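Quinoline 2-oxidoreductase large subunit (Pseudomonas putida, PDB 1T3Q) carries the molybdopterin cytosine dinucleotide cofactor of a molybdenum hydroxylase that oxidises quinoline at its 2-position. Local coordinates at residues H294-R299 against G368-V373; S319-G324 against L334-V339. All coordinates share one frame; numbering follows the deposited sequence.

Residues 294-299 lead into strand 298-306, which pairs antiparallel with the next strand, 312-322. Segment 319-324 begins in that second strand and runs on beyond it, and a loop of nine residues returns the chain to it at 334-339, closing contact 2 at the start of helix 337-342. After strand 352-360 the chain enters the loop with 368-373, which comes back to 294-299 and closes contact 1 across 68 residues. Contact 2 thus lies wholly within the larger loop. The two touch where the Glu336 carboxylate takes hydrogen bonds from Lys296 N and Gln298 NE2, tying the start of the helix to the segment that holds the loop at the molybdenum site.

Contact 1 (H294-R299 against G368-V373); sequences HAKQQR and GAYRGV. With MCN (pterin cytosine dinucleotide), chain N; SMO (dioxosulfidomolybdenum(VI) ion), chain O.
The molybdenum active site is bordered by the loop 368-373, and Lys296, from the segment leading into strand 298-306, reaches across to hold that loop by its carbonyl groups. Lys296 NZ donates to Val373 O at 2.8 Å, in the carbonyl plane on a lone pair (C=O...N 122°). It also donates to Arg371 O at 2.9 Å, here from 43° above the carbonyl plane, and more weakly to Tyr370 O at 3.2 Å. Thr376 OG1 is a further partner, so the buried ammonium group is ringed by oxygens that probably favour its charged form. A bend at chi2 (-68°), followed by an extended run to NZ, carries the chain over to this turn. On the way it crosses the Tyr370 side chain at about a right angle, with Lys296 CE 3.6 Å from Tyr370 CD2.

The loop is itself folded tightly, since Val373 N bonds back to Tyr370 O in a beta turn. Gly372 sits in that turn with backbone angles poorly suited to a side chain, and a beta carbon there would also crowd Lys296 NZ. Farther up the loop, Gly368 N donates to His294 O at 2.7 Å, and Ala295 CB packs against Tyr370 CB at 3.4 Å.

These bonds hold the backbone of residues that also face the cofactor. The guanidinium of Arg371, bonded to Gln685 OE1 and Gly742 O, lays one face towards the pterin cytosine dinucleotide, with NH2 3.1 Å from N8', while the ligand's two dithiolene sulfurs bind the molybdenum. At the start of the same residue, Arg371 N lies 3.1 Å from the sulfido S on molybdenum.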
ATOM      1  N   HIS B 294      -5.122   3.401  32.273  1.00 18.62           N
ATOM      2  CA  HIS B 294      -6.418   3.465  32.936  1.00 18.55           C
ATOM      3  C   HIS B 294      -6.565   4.954  33.160  1.00 18.75           C
ATOM      4  O   HIS B 294      -5.614   5.708  32.944  1.00 19.14           O
ATOM      5  CB  HIS B 294      -6.431   2.752  34.296  1.00 18.86           C
ATOM      6  CG  HIS B 294      -6.147   1.284  34.222  1.00 19.34           C
ATOM      7  ND1 HIS B 294      -6.649   0.474  33.225  1.00 21.32           N
ATOM      8  CD2 HIS B 294      -5.423   0.478  35.033  1.00 18.08           C
ATOM      9  CE1 HIS B 294      -6.241  -0.768  33.422  1.00 18.23           C
ATOM     10  NE2 HIS B 294      -5.496  -0.793  34.512  1.00 22.84           N
ATOM     11  N   ALA B 295      -7.732   5.388  33.603  1.00 19.22           N
ATOM     12  CA  ALA B 295      -7.932   6.808  33.820  1.00 19.48           C
ATOM     13  C   ALA B 295      -8.968   7.100  34.879  1.00 18.50           C
ATOM     14  O   ALA B 295      -9.617   6.190  35.394  1.00 17.76           O
ATOM     15  CB  ALA B 295      -8.345   7.467  32.508  1.00 21.32           C
ATOM     16  N   LYS B 296      -9.088   8.390  35.197  1.00 17.59           N
ATOM     17  CA  LYS B 296     -10.066   8.920  36.138  1.00 16.20           C
ATOM     18  C   LYS B 296      -9.872   8.667  37.622  1.00 17.37           C
ATOM     19  O   LYS B 296     -10.691   9.110  38.428  1.00 17.89           O
ATOM     20  CB  LYS B 296     -11.466   8.436  35.746  1.00 16.30           C
ATOM     21  CG  LYS B 296     -11.807   8.642  34.277  1.00 15.02           C
ATOM     22  CD  LYS B 296     -11.940  10.125  33.926  1.00 19.30           C
ATOM     23  CE  LYS B 296     -12.207  10.310  32.432  1.00 19.52           C
ATOM     24  NZ  LYS B 296     -12.477  11.733  32.066  1.00 18.12           N
ATOM     25  N   GLN B 297      -8.804   7.982  38.014  1.00 18.44           N
ATOM     26  CA  GLN B 297      -8.655   7.709  39.434  1.00 18.09           C
ATOM     27  C   GLN B 297      -8.032   8.813  40.271  1.00 19.80           C
ATOM     28  O   GLN B 297      -6.822   8.859  40.468  1.00 21.55           O
ATOM     29  CB  GLN B 297      -7.890   6.401  39.680  1.00 16.91           C
ATOM     30  CG  GLN B 297      -7.878   6.023  41.164  1.00 16.05           C
ATOM     31  CD  GLN B 297      -7.359   4.626  41.446  1.00 18.54           C
ATOM     32  OE1 GLN B 297      -6.448   4.135  40.781  1.00 18.16           O
ATOM     33  NE2 GLN B 297      -7.926   3.987  42.464  1.00 20.97           N
ATOM     34  N   GLN B 298      -8.872   9.717  40.748  1.00 20.49           N
ATOM     35  CA  GLN B 298      -8.395  10.770  41.623  1.00 21.28           C
ATOM     36  C   GLN B 298      -9.346  10.923  42.797  1.00 22.19           C
ATOM     37  O   GLN B 298     -10.514  10.532  42.734  1.00 21.09           O
ATOM     38  CB  GLN B 298      -8.186  12.109  40.882  1.00 24.59           C
ATOM     39  CG  GLN B 298      -9.283  12.596  39.965  1.00 23.72           C
ATOM     40  CD  GLN B 298      -9.038  14.033  39.470  1.00 22.61           C
ATOM     41  OE1 GLN B 298      -9.067  14.983  40.254  1.00 20.94           O
ATOM     42  NE2 GLN B 298      -8.796  14.187  38.168  1.00 16.70           N
ATOM     43  N   ARG B 299      -8.811  11.445  43.892  1.00 19.97           N
ATOM     44  CA  ARG B 299      -9.576  11.667  45.102  1.00 20.46           C
ATOM     45  C   ARG B 299      -9.631  13.179  45.221  1.00 20.13           C
ATOM     46  O   ARG B 299      -8.615  13.850  45.046  1.00 19.62           O
ATOM     47  CB  ARG B 299      -8.828  11.067  46.299  1.00 22.07           C
ATOM     48  N   GLY B 368      -3.665   7.403  32.346  1.00 18.12           N
ATOM     49  CA  GLY B 368      -3.553   8.063  31.063  1.00 14.45           C
ATOM     50  C   GLY B 368      -4.809   8.826  30.698  1.00 14.06           C
ATOM     51  O   GLY B 368      -5.772   8.860  31.464  1.00 15.31           O
ATOM     52  N   ALA B 369      -4.795   9.417  29.512  1.00 14.70           N
ATOM     53  CA  ALA B 369      -5.909  10.213  29.020  1.00 15.09           C
ATOM     54  C   ALA B 369      -7.104   9.394  28.560  1.00 16.62           C
ATOM     55  O   ALA B 369      -6.958   8.398  27.862  1.00 15.77           O
ATOM     56  CB  ALA B 369      -5.437  11.097  27.875  1.00 15.77           C
ATOM     57  N   TYR B 370      -8.285   9.833  28.976  1.00 16.53           N
ATOM     58  CA  TYR B 370      -9.540   9.218  28.576  1.00 16.07           C
ATOM     59  C   TYR B 370     -10.555  10.355  28.548  1.00 16.85           C
ATOM     60  O   TYR B 370     -10.650  11.140  29.492  1.00 15.04           O
ATOM     61  CB  TYR B 370      -9.974   8.116  29.550  1.00 14.23           C
ATOM     62  CG  TYR B 370     -11.376   7.576  29.304  1.00 15.64           C
ATOM     63  CD1 TYR B 370     -11.829   7.290  28.012  1.00 16.20           C
ATOM     64  CD2 TYR B 370     -12.240   7.329  30.371  1.00 15.66           C
ATOM     65  CE1 TYR B 370     -13.109   6.775  27.793  1.00 15.69           C
ATOM     66  CE2 TYR B 370     -13.519   6.807  30.165  1.00 17.66           C
ATOM     67  CZ  TYR B 370     -13.947   6.535  28.874  1.00 14.80           C
ATOM     68  OH  TYR B 370     -15.214   6.027  28.670  1.00 18.38           O
ATOM     69  N   ARG B 371     -11.264  10.454  27.426  1.00 14.10           N
ATOM     70  CA  ARG B 371     -12.295  11.456  27.185  1.00 14.68           C
ATOM     71  C   ARG B 371     -12.691  12.281  28.408  1.00 14.94           C
ATOM     72  O   ARG B 371     -13.331  11.774  29.338  1.00 16.76           O
ATOM     73  CB  ARG B 371     -13.532  10.755  26.613  1.00 14.61           C
ATOM     74  CG  ARG B 371     -14.484  11.653  25.859  1.00 16.04           C
ATOM     75  CD  ARG B 371     -15.552  10.810  25.189  1.00 15.30           C
ATOM     76  NE  ARG B 371     -16.310  11.572  24.205  1.00 15.50           N
ATOM     77  CZ  ARG B 371     -17.107  11.019  23.296  1.00 15.84           C
ATOM     78  NH1 ARG B 371     -17.248   9.701  23.253  1.00 12.97           N
ATOM     79  NH2 ARG B 371     -17.747  11.786  22.420  1.00 15.15           N
ATOM     80  N   GLY B 372     -12.313  13.555  28.398  1.00 16.79           N
ATOM     81  CA  GLY B 372     -12.642  14.443  29.500  1.00 16.93           C
ATOM     82  C   GLY B 372     -11.510  14.569  30.501  1.00 18.36           C
ATOM     83  O   GLY B 372     -11.487  15.494  31.318  1.00 17.75           O
ATOM     84  N   VAL B 373     -10.572  13.633  30.420  1.00 16.92           N
ATOM     85  CA  VAL B 373      -9.408  13.575  31.304  1.00 17.71           C
ATOM     86  C   VAL B 373      -9.685  13.933  32.764  1.00 17.42           C
ATOM     87  O   VAL B 373     -10.684  13.495  33.334  1.00 16.35           O
ATOM     88  CB  VAL B 373      -8.233  14.437  30.747  1.00 17.24           C
ATOM     89  CG1 VAL B 373      -7.766  13.857  29.416  1.00 17.02           C
ATOM     90  CG2 VAL B 373      -8.658  15.891  30.559  1.00 16.84           C
TER
HETATM   91  N1  MCN N4921     -17.892  18.866  15.396  1.00 16.26           N
HETATM   92  C2  MCN N4921     -18.748  19.653  14.559  1.00 17.71           C
HETATM   93  N3  MCN N4921     -18.839  20.977  14.962  1.00 16.25           N
HETATM   94  C4  MCN N4921     -18.205  21.559  16.055  1.00 15.67           C
HETATM   95  C5  MCN N4921     -17.350  20.700  16.884  1.00 15.91           C
HETATM   96  C6  MCN N4921     -17.194  19.375  16.554  1.00 17.25           C
HETATM   97  O2  MCN N4921     -19.335  19.159  13.623  1.00 17.61           O
HETATM   98  N4  MCN N4921     -18.359  22.834  16.340  1.00 13.95           N
HETATM   99  C1' MCN N4921     -17.730  17.365  14.948  1.00 15.96           C
HETATM  100  C2D MCN N4921     -16.391  17.142  14.108  1.00 19.06           C
HETATM  101  O2' MCN N4921     -16.609  16.108  13.083  1.00 20.10           O
HETATM  102  C3' MCN N4921     -15.373  16.779  15.170  1.00 20.24           C
HETATM  103  C4D MCN N4921     -16.141  15.948  16.170  1.00 18.65           C
HETATM  104  O4D MCN N4921     -17.572  16.431  16.054  1.00 17.65           O
HETATM  105  O3' MCN N4921     -14.271  16.018  14.562  1.00 22.30           O
HETATM  106  C5' MCN N4921     -15.560  15.921  17.612  1.00 17.83           C
HETATM  107  O5' MCN N4921     -15.380  17.269  17.970  1.00 23.29           O
HETATM  108  PA  MCN N4921     -14.018  17.900  18.456  1.00 20.98           P
HETATM  109  O1A MCN N4921     -13.563  18.804  17.352  1.00 21.80           O
HETATM  110  O2A MCN N4921     -14.330  18.435  19.844  1.00 24.80           O
HETATM  111  O3A MCN N4921     -12.860  16.811  18.804  1.00 23.69           O
HETATM  112  PB  MCN N4921     -11.920  15.932  17.851  1.00 25.09           P
HETATM  113  O1B MCN N4921     -10.511  16.343  18.133  1.00 25.15           O
HETATM  114  O2B MCN N4921     -12.386  15.984  16.426  1.00 25.71           O
HETATM  115  O3B MCN N4921     -12.176  14.433  18.361  1.00 25.61           O
HETATM  116  C10 MCN N4921     -11.510  13.931  19.491  1.00 24.40           C
HETATM  117  C9' MCN N4921     -12.530  13.895  20.582  1.00 23.70           C
HETATM  118  C8' MCN N4921     -11.795  13.262  21.787  1.00 24.73           C
HETATM  119  S8' MCN N4921     -10.403  14.195  22.407  1.00 26.68           S
HETATM  120  C7' MCN N4921     -12.124  12.123  22.400  1.00 24.68           C
HETATM  121  S7' MCN N4921     -11.250  11.399  23.779  1.00 23.51           S
HETATM  122  C6' MCN N4921     -13.331  11.307  21.825  1.00 19.96           C
HETATM  123  C7  MCN N4921     -14.301  12.213  21.116  1.00 21.70           C
HETATM  124  O9' MCN N4921     -13.647  12.995  20.130  1.00 25.06           O
HETATM  125  N5' MCN N4921     -12.705  10.168  21.033  1.00 19.96           N
HETATM  126  C4A MCN N4921     -13.728   9.616  20.165  1.00 19.82           C
HETATM  127  N8' MCN N4921     -15.369  11.407  20.434  1.00 21.01           N
HETATM  128  C4B MCN N4921     -15.007  10.137  19.895  1.00 21.18           C
HETATM  129  N1' MCN N4921     -15.977   9.564  19.035  1.00 20.95           N
HETATM  130  C2' MCN N4921     -15.599   8.407  18.442  1.00 21.14           C
HETATM  131  N2' MCN N4921     -16.494   7.813  17.624  1.00 21.33           N
HETATM  132  N3' MCN N4921     -14.355   7.835  18.622  1.00 20.91           N
HETATM  133  C4' MCN N4921     -13.312   8.368  19.467  1.00 21.48           C
HETATM  134  O4' MCN N4921     -12.249   7.806  19.570  1.00 19.82           O
HETATM  135  S   SMO O4923      -8.970  11.960  25.991  1.00 28.67           S
HETATM  136 MO   SMO O4923      -9.284  12.824  24.064  1.00 26.76          MO
HETATM  137  OM2 SMO O4923      -8.545  14.144  24.923  1.00 28.79           O
HETATM  138  OM1 SMO O4923      -8.113  12.012  23.150  1.00 27.66           O

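Contact 2 (S319-G324 against L334-V339); sequences SITDGG and LVESHV
Ser337, the first residue of helix 337-342, inserts its hydroxyl between those of Ser319 and Thr321, which project from the same side of strand 312-322. Ser337 OG is 2.5 Å from Ser319 OG and 2.6 Å from Thr321 OG1. Both pairs are short hydrogen bonds, and either partner of each could be the donor. The two strand oxygens flank Ser337 OG from nearly opposite directions, at an angle of about 161°. A weaker bond links Ser337 OG to Gln298 OE1 on the neighbouring strand, so this buried hydroxyl has three polar partners.

Thr321 offers both branches. With CG2 anti to the backbone N and OG1 beside it (chi1 -65°), the hydroxyl faces Ser337 while the methyl lies against Glu336, CG2 to CB 3.7 Å. Glu336 crosses Thr321 at about a right angle and then bends away, its carboxylate turned to Gln298 and Lys296 of contact 1. A valine in place of Thr321 would probably leave Ser337 OG without one of its two short hydrogen bonds and set a methyl against a buried hydroxyl.

Glu336 occupies the N-cap position, so the contact fastens the very start of the helix to the strand before it. Strand 352-360 follows the helix and runs parallel to 312-322, the topology of a beta-alpha-beta unit within the molybdopterin-binding region.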
ATOM      1  N   SER B 319      -6.686  17.560  45.535  1.00 20.25           N
ATOM      2  CA  SER B 319      -6.845  16.532  44.517  1.00 20.51           C
ATOM      3  C   SER B 319      -5.623  15.628  44.415  1.00 19.49           C
ATOM      4  O   SER B 319      -4.502  16.105  44.258  1.00 19.08           O
ATOM      5  CB  SER B 319      -7.113  17.209  43.168  1.00 20.99           C
ATOM      6  OG  SER B 319      -7.430  16.267  42.160  1.00 21.40           O
ATOM      7  N   ILE B 320      -5.845  14.319  44.496  1.00 19.23           N
ATOM      8  CA  ILE B 320      -4.750  13.359  44.411  1.00 18.97           C
ATOM      9  C   ILE B 320      -5.038  12.331  43.323  1.00 19.31           C
ATOM     10  O   ILE B 320      -6.141  11.790  43.247  1.00 19.79           O
ATOM     11  CB  ILE B 320      -4.551  12.612  45.743  1.00 18.63           C
ATOM     12  CG1 ILE B 320      -4.463  13.613  46.897  1.00 20.60           C
ATOM     13  CG2 ILE B 320      -3.274  11.778  45.678  1.00 18.21           C
ATOM     14  CD1 ILE B 320      -4.541  12.973  48.270  1.00 23.21           C
ATOM     15  N   THR B 321      -4.038  12.067  42.491  1.00 19.12           N
ATOM     16  CA  THR B 321      -4.162  11.121  41.390  1.00 19.45           C
ATOM     17  C   THR B 321      -3.337   9.859  41.609  1.00 20.39           C
ATOM     18  O   THR B 321      -2.172   9.931  42.015  1.00 19.74           O
ATOM     19  CB  THR B 321      -3.695  11.766  40.057  1.00 20.66           C
ATOM     20  OG1 THR B 321      -4.575  12.840  39.703  1.00 21.55           O
ATOM     21  CG2 THR B 321      -3.677  10.740  38.932  1.00 22.31           C
ATOM     22  N   ASP B 322      -3.951   8.706  41.353  1.00 20.20           N
ATOM     23  CA  ASP B 322      -3.251   7.425  41.454  1.00 20.55           C
ATOM     24  C   ASP B 322      -2.644   7.315  40.059  1.00 20.72           C
ATOM     25  O   ASP B 322      -3.324   6.926  39.107  1.00 20.36           O
ATOM     26  CB  ASP B 322      -4.244   6.285  41.695  1.00 20.99           C
ATOM     27  CG  ASP B 322      -3.556   4.944  41.876  1.00 20.16           C
ATOM     28  OD1 ASP B 322      -2.767   4.563  40.986  1.00 20.53           O
ATOM     29  OD2 ASP B 322      -3.803   4.274  42.903  1.00 21.79           O
ATOM     30  N   GLY B 323      -1.364   7.662  39.939  1.00 18.36           N
ATOM     31  CA  GLY B 323      -0.724   7.677  38.634  1.00 18.16           C
ATOM     32  C   GLY B 323      -0.108   6.435  38.028  1.00 16.76           C
ATOM     33  O   GLY B 323       0.262   6.447  36.853  1.00 17.14           O
ATOM     34  N   GLY B 324       0.006   5.362  38.791  1.00 16.67           N
ATOM     35  CA  GLY B 324       0.614   4.174  38.228  1.00 17.34           C
ATOM     36  C   GLY B 324       2.123   4.268  38.333  1.00 19.48           C
ATOM     37  O   GLY B 324       2.657   5.232  38.895  1.00 17.78           O
ATOM     38  N   LEU B 334      -0.023  14.247  35.038  1.00 16.92           N
ATOM     39  CA  LEU B 334      -0.668  15.549  35.206  1.00 17.77           C
ATOM     40  C   LEU B 334      -2.002  15.575  34.462  1.00 17.73           C
ATOM     41  O   LEU B 334      -2.780  16.521  34.597  1.00 16.98           O
ATOM     42  CB  LEU B 334       0.230  16.670  34.677  1.00 17.97           C
ATOM     43  CG  LEU B 334       1.623  16.814  35.300  1.00 20.29           C
ATOM     44  CD1 LEU B 334       2.245  18.129  34.837  1.00 20.29           C
ATOM     45  CD2 LEU B 334       1.515  16.785  36.822  1.00 19.68           C
ATOM     46  N   VAL B 335      -2.263  14.517  33.699  1.00 17.14           N
ATOM     47  CA  VAL B 335      -3.485  14.417  32.907  1.00 16.96           C
ATOM     48  C   VAL B 335      -4.763  14.411  33.755  1.00 17.63           C
ATOM     49  O   VAL B 335      -5.843  14.753  33.268  1.00 18.72           O
ATOM     50  CB  VAL B 335      -3.437  13.154  31.993  1.00 17.58           C
ATOM     51  CG1 VAL B 335      -3.635  11.899  32.812  1.00 16.66           C
ATOM     52  CG2 VAL B 335      -4.472  13.267  30.883  1.00 17.36           C
ATOM     53  N   GLU B 336      -4.649  14.037  35.024  1.00 16.58           N
ATOM     54  CA  GLU B 336      -5.816  14.020  35.900  1.00 16.53           C
ATOM     55  C   GLU B 336      -5.925  15.243  36.822  1.00 18.06           C
ATOM     56  O   GLU B 336      -6.405  16.293  36.401  1.00 17.49           O
ATOM     57  CB  GLU B 336      -5.848  12.727  36.717  1.00 17.53           C
ATOM     58  CG  GLU B 336      -6.297  11.506  35.898  1.00 18.39           C
ATOM     59  CD  GLU B 336      -7.792  11.529  35.587  1.00 19.49           C
ATOM     60  OE1 GLU B 336      -8.215  10.881  34.602  1.00 19.86           O
ATOM     61  OE2 GLU B 336      -8.550  12.180  36.336  1.00 18.41           O
ATOM     62  N   SER B 337      -5.478  15.111  38.068  1.00 18.66           N
ATOM     63  CA  SER B 337      -5.562  16.203  39.043  1.00 20.15           C
ATOM     64  C   SER B 337      -4.993  17.560  38.624  1.00 19.85           C
ATOM     65  O   SER B 337      -5.628  18.595  38.833  1.00 23.15           O
ATOM     66  CB  SER B 337      -4.900  15.783  40.362  1.00 17.78           C
ATOM     67  OG  SER B 337      -5.675  14.804  41.030  1.00 20.95           O
ATOM     68  N   HIS B 338      -3.800  17.556  38.045  1.00 20.40           N
ATOM     69  CA  HIS B 338      -3.154  18.798  37.646  1.00 21.29           C
ATOM     70  C   HIS B 338      -4.006  19.649  36.705  1.00 21.52           C
ATOM     71  O   HIS B 338      -4.342  20.787  37.032  1.00 21.77           O
ATOM     72  CB  HIS B 338      -1.793  18.493  37.016  1.00 20.50           C
ATOM     73  CG  HIS B 338      -0.915  19.696  36.859  1.00 24.63           C
ATOM     74  ND1 HIS B 338      -0.975  20.526  35.761  1.00 27.11           N
ATOM     75  CD2 HIS B 338       0.042  20.210  37.667  1.00 22.46           C
ATOM     76  CE1 HIS B 338      -0.090  21.499  35.898  1.00 24.68           C
ATOM     77  NE2 HIS B 338       0.539  21.329  37.047  1.00 25.23           N
ATOM     78  N   VAL B 339      -4.360  19.115  35.541  1.00 20.90           N
ATOM     79  CA  VAL B 339      -5.175  19.892  34.613  1.00 19.91           C
ATOM     80  C   VAL B 339      -6.589  20.084  35.148  1.00 19.66           C
ATOM     81  O   VAL B 339      -7.254  21.070  34.820  1.00 20.03           O
ATOM     82  CB  VAL B 339      -5.240  19.236  33.218  1.00 20.82           C
ATOM     83  CG1 VAL B 339      -3.847  19.189  32.616  1.00 20.21           C
ATOM     84  CG2 VAL B 339      -5.843  17.841  33.312  1.00 20.11           C
TER